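Local coordinates for protein TSR3 (Vulcanisaeta distributa, PDB 5APG) that probably transfers the aminocarboxypropyl group of S-adenosylmethionine to N1-methylpseudouridine in ribosomal RNA, the last step of a hypermodification in ribosome biogenesis, at residues S67-S72 and D78-F83. Residues are numbered along the deposited sequence; the frame is centred on the assembly and turned at random.
Sequences SLIDCS and DVHTKF. With EEM ([(3S)-3-amino-4-hydroxy-4-oxo-butyl]-[[(2S,3S,4R,5R)-5-(6-aminopurin-9-yl)-3,4-dihydroxy-oxolan-2-yl]methyl]-methyl-selanium), chain D.
Ile69, near the end of strand 66-70, faces His80 on helix 73-83 with 7.9 Å between their CA atoms, and no hydrogen bond joins the two segments directly. Ile69 sends CG2 to meet Val79 CG1 at 3.9 Å, the two side chains crossing obliquely, while its CD1 lies over one face of the His80 imidazole. Cys71 SG sits at the end of this apolar layer, 4.5 Å from Val79 CB and at an oblique angle to the imidazole. This is a strand-to-helix connection in the SPOUT fold: the chain leaves the middle strand of the parallel sheet, Ser72 at the N-cap takes a weak hydrogen bond from Arg75 N on its OG, and the helix brings His80 to the ribose. With CG anti to its carbonyl carbon (chi1 -74°), His80 carries its ring to Ile69; ND1 is hydrogen-bonded to Ala76 O, one turn earlier, which helps fix the ring's rotation. A water in the ring plane, 2.7 Å from His80 NE2, takes the N-H of Ile69 at 2.8 Å and bonds to O2' of the selenium analogue of S-adenosylmethionine. O3' of that ribose donates to Ile69 O at 2.7 Å and lies at the imidazole edge, 3.4 Å from His80 CE1. Farther along, Cys71 SG approaches the ligand's methyl carbon CE at 3.9 Å.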
ATOM      1  N   SER A  67       1.058   1.379  -9.411  1.00 15.72           N
ATOM      2  CA  SER A  67       0.006   2.389  -9.336  1.00 17.49           C
ATOM      3  C   SER A  67      -0.693   2.373  -7.980  1.00 14.15           C
ATOM      4  O   SER A  67      -0.775   1.334  -7.328  1.00 17.99           O
ATOM      5  CB  SER A  67      -1.026   2.173 -10.447  1.00 16.66           C
ATOM      6  OG  SER A  67      -0.435   2.291 -11.730  1.00 17.61           O
ATOM      7  N   LEU A  68      -1.187   3.533  -7.564  1.00 16.38           N
ATOM      8  CA  LEU A  68      -1.996   3.642  -6.355  1.00 16.84           C
ATOM      9  C   LEU A  68      -3.058   4.718  -6.514  1.00 18.61           C
ATOM     10  O   LEU A  68      -2.869   5.695  -7.241  1.00 20.28           O
ATOM     11  CB  LEU A  68      -1.146   3.973  -5.121  1.00 19.46           C
ATOM     12  CG  LEU A  68      -0.088   3.026  -4.557  1.00 21.75           C
ATOM     13  CD1 LEU A  68       1.238   3.153  -5.300  1.00 22.33           C
ATOM     14  CD2 LEU A  68       0.090   3.308  -3.072  1.00 22.65           C
ATOM     15  N   ILE A  69      -4.167   4.540  -5.812  1.00 16.42           N
ATOM     16  CA  ILE A  69      -5.147   5.602  -5.662  1.00 18.39           C
ATOM     17  C   ILE A  69      -5.042   6.147  -4.245  1.00 20.90           C
ATOM     18  O   ILE A  69      -5.147   5.395  -3.274  1.00 20.74           O
ATOM     19  CB  ILE A  69      -6.581   5.109  -5.937  1.00 17.23           C
ATOM     20  CG1 ILE A  69      -6.729   4.684  -7.402  1.00 22.38           C
ATOM     21  CG2 ILE A  69      -7.588   6.204  -5.606  1.00 21.80           C
ATOM     22  CD1 ILE A  69      -7.996   3.881  -7.682  1.00 25.87           C
ATOM     23  N   ASP A  70      -4.806   7.449  -4.123  1.00 19.81           N
ATOM     24  CA  ASP A  70      -4.781   8.088  -2.815  1.00 22.03           C
ATOM     25  C   ASP A  70      -6.117   8.774  -2.547  1.00 24.78           C
ATOM     26  O   ASP A  70      -6.530   9.666  -3.287  1.00 25.44           O
ATOM     27  CB  ASP A  70      -3.634   9.099  -2.719  1.00 21.58           C
ATOM     28  CG  ASP A  70      -3.612   9.835  -1.389  1.00 26.44           C
ATOM     29  OD1 ASP A  70      -3.047   9.296  -0.416  1.00 23.38           O
ATOM     30  OD2 ASP A  70      -4.155  10.952  -1.313  1.00 29.88           O
ATOM     31  N   CYS A  71      -6.793   8.342  -1.491  1.00 22.47           N
ATOM     32  CA  CYS A  71      -8.090   8.899  -1.118  1.00 25.57           C
ATOM     33  C   CYS A  71      -8.259   8.737   0.381  1.00 26.60           C
ATOM     34  O   CYS A  71      -7.380   8.206   1.035  1.00 27.53           O
ATOM     35  CB  CYS A  71      -9.217   8.201  -1.877  1.00 25.14           C
ATOM     36  SG  CYS A  71      -9.341   6.422  -1.542  1.00 26.21           S
ATOM     37  N   SER A  72      -9.373   9.189   0.939  1.00 27.18           N
ATOM     38  CA  SER A  72      -9.619   8.948   2.355  1.00 27.41           C
ATOM     39  C   SER A  72      -9.982   7.482   2.556  1.00 26.11           C
ATOM     40  O   SER A  72     -10.513   6.842   1.648  1.00 25.54           O
ATOM     41  CB  SER A  72     -10.735   9.851   2.882  1.00 31.08           C
ATOM     42  OG  SER A  72     -11.988   9.443   2.366  1.00 29.68           O
ATOM     43  N   ASP A  78     -15.418   2.213  -1.654  1.00 26.71           N
ATOM     44  CA  ASP A  78     -16.263   2.645  -2.761  1.00 31.76           C
ATOM     45  C   ASP A  78     -15.448   2.962  -4.018  1.00 28.57           C
ATOM     46  O   ASP A  78     -15.813   2.562  -5.123  1.00 29.28           O
ATOM     47  CB  ASP A  78     -17.085   3.867  -2.355  1.00 33.72           C
ATOM     48  CG  ASP A  78     -18.046   4.305  -3.438  1.00 42.26           C
ATOM     49  OD1 ASP A  78     -19.072   3.619  -3.629  1.00 45.96           O
ATOM     50  OD2 ASP A  78     -17.775   5.330  -4.099  1.00 44.90           O
ATOM     51  N   VAL A  79     -14.337   3.667  -3.840  1.00 26.76           N
ATOM     52  CA  VAL A  79     -13.519   4.094  -4.972  1.00 26.99           C
ATOM     53  C   VAL A  79     -12.859   2.912  -5.681  1.00 26.16           C
ATOM     54  O   VAL A  79     -12.925   2.798  -6.908  1.00 29.44           O
ATOM     55  CB  VAL A  79     -12.434   5.093  -4.524  1.00 26.59           C
ATOM     56  CG1 VAL A  79     -11.404   5.303  -5.631  1.00 27.46           C
ATOM     57  CG2 VAL A  79     -13.076   6.411  -4.111  1.00 32.33           C
ATOM     58  N   HIS A  80     -12.232   2.025  -4.915  1.00 22.50           N
ATOM     59  CA  HIS A  80     -11.535   0.892  -5.513  1.00 22.67           C
ATOM     60  C   HIS A  80     -12.495  -0.113  -6.147  1.00 28.17           C
ATOM     61  O   HIS A  80     -12.186  -0.697  -7.181  1.00 28.45           O
ATOM     62  CB  HIS A  80     -10.659   0.186  -4.478  1.00 21.10           C
ATOM     63  CG  HIS A  80      -9.417   0.943  -4.124  1.00 19.14           C
ATOM     64  ND1 HIS A  80      -9.389   1.921  -3.154  1.00 21.84           N
ATOM     65  CD2 HIS A  80      -8.158   0.872  -4.624  1.00 18.43           C
ATOM     66  CE1 HIS A  80      -8.167   2.419  -3.068  1.00 20.51           C
ATOM     67  NE2 HIS A  80      -7.402   1.797  -3.947  1.00 18.86           N
ATOM     68  N   THR A  81     -13.657  -0.316  -5.537  1.00 25.09           N
ATOM     69  CA  THR A  81     -14.583  -1.322  -6.046  1.00 28.75           C
ATOM     70  C   THR A  81     -15.288  -0.854  -7.318  1.00 34.34           C
ATOM     71  O   THR A  81     -15.619  -1.664  -8.183  1.00 39.90           O
ATOM     72  CB  THR A  81     -15.645  -1.710  -4.993  1.00 28.31           C
ATOM     73  OG1 THR A  81     -16.340  -0.540  -4.546  1.00 36.22           O
ATOM     74  CG2 THR A  81     -14.993  -2.395  -3.799  1.00 27.16           C
ATOM     75  N   LYS A  82     -15.504   0.450  -7.445  1.00 30.81           N
ATOM     76  CA  LYS A  82     -16.306   0.955  -8.555  1.00 38.73           C
ATOM     77  C   LYS A  82     -15.499   1.446  -9.758  1.00 38.28           C
ATOM     78  O   LYS A  82     -16.035   1.512 -10.862  1.00 43.70           O
ATOM     79  CB  LYS A  82     -17.224   2.084  -8.069  1.00 41.27           C
ATOM     80  CG  LYS A  82     -18.292   1.632  -7.080  1.00 43.02           C
ATOM     81  CD  LYS A  82     -19.516   2.542  -7.107  1.00 51.38           C
ATOM     82  CE  LYS A  82     -19.155   3.990  -6.813  1.00 56.00           C
ATOM     83  NZ  LYS A  82     -20.370   4.808  -6.529  1.00 59.54           N
ATOM     84  N   PHE A  83     -14.224   1.778  -9.575  1.00 34.36           N
ATOM     85  CA  PHE A  83     -13.508   2.467 -10.650  1.00 34.71           C
ATOM     86  C   PHE A  83     -12.263   1.779 -11.219  1.00 37.52           C
ATOM     87  O   PHE A  83     -11.635   2.316 -12.129  1.00 38.10           O
ATOM     88  CB  PHE A  83     -13.127   3.874 -10.185  1.00 36.06           C
ATOM     89  CG  PHE A  83     -14.308   4.734  -9.837  1.00 41.21           C
ATOM     90  CD1 PHE A  83     -15.027   5.378 -10.831  1.00 43.85           C
ATOM     91  CD2 PHE A  83     -14.699   4.902  -8.518  1.00 41.79           C
ATOM     92  CE1 PHE A  83     -16.117   6.169 -10.519  1.00 49.27           C
ATOM     93  CE2 PHE A  83     -15.787   5.695  -8.196  1.00 46.38           C
ATOM     94  CZ  PHE A  83     -16.498   6.328  -9.198  1.00 50.28           C
TER
HETATM   95  C2  EEM D1185      -3.153  -2.298  -0.257  1.00 15.09           C
HETATM   96  N3  EEM D1185      -2.988  -1.017  -0.387  1.00 16.21           N
HETATM   97  C4  EEM D1185      -2.934  -0.243   0.682  1.00 15.36           C
HETATM   98  C1' EEM D1185      -2.512   2.090  -0.177  1.00 16.83           C
HETATM   99  C2' EEM D1185      -3.818   2.179  -1.005  1.00 17.05           C
HETATM  100  C3' EEM D1185      -4.504   3.199  -0.357  1.00 19.84           C
HETATM  101  C4' EEM D1185      -3.638   4.119   0.102  1.00 16.83           C
HETATM  102  C5' EEM D1185      -3.975   4.688   1.431  1.00 18.24           C
HETATM  103  O   EEM D1185      -1.312   8.603   3.535  1.00 22.30           O
HETATM  104  C   EEM D1185      -2.237   9.331   3.764  1.00 25.67           C
HETATM  105  OXT EEM D1185      -2.089  10.541   3.756  1.00 30.37           O
HETATM  106  CA  EEM D1185      -3.615   8.762   4.020  1.00 27.31           C
HETATM  107  N   EEM D1185      -4.467   9.832   4.457  1.00 29.95           N
HETATM  108  CB  EEM D1185      -4.076   8.159   2.701  1.00 25.03           C
HETATM  109  CG  EEM D1185      -5.272   7.236   2.815  1.00 27.59           C
HETATM  110 SE   EEM D1185      -5.380   6.030   1.247  0.89 24.04          SE
HETATM  111  CE  EEM D1185      -7.041   5.034   1.279  1.00 20.49           C
HETATM  112  O4' EEM D1185      -2.343   3.214   0.386  1.00 17.41           O
HETATM  113  O3' EEM D1185      -5.634   3.719  -1.161  1.00 20.11           O
HETATM  114  O2' EEM D1185      -3.346   2.667  -2.266  1.00 18.93           O
HETATM  115  N9  EEM D1185      -2.779   1.074   0.879  1.00 15.12           N
HETATM  116  C8  EEM D1185      -2.813   1.259   2.184  1.00 16.66           C
HETATM  117  N7  EEM D1185      -2.996   0.129   2.828  1.00 15.66           N
HETATM  118  C5  EEM D1185      -3.070  -0.854   1.913  1.00 14.80           C
HETATM  119  N1  EEM D1185      -3.290  -2.929   0.890  1.00 15.26           N
HETATM  120  C6  EEM D1185      -3.261  -2.261   2.005  1.00 15.65           C
HETATM  121  N6  EEM D1185      -3.421  -2.904   3.249  1.00 13.90           N
HETATM  122  O   HOH W   1      -4.767   2.134  -4.437  1.00 19.20           O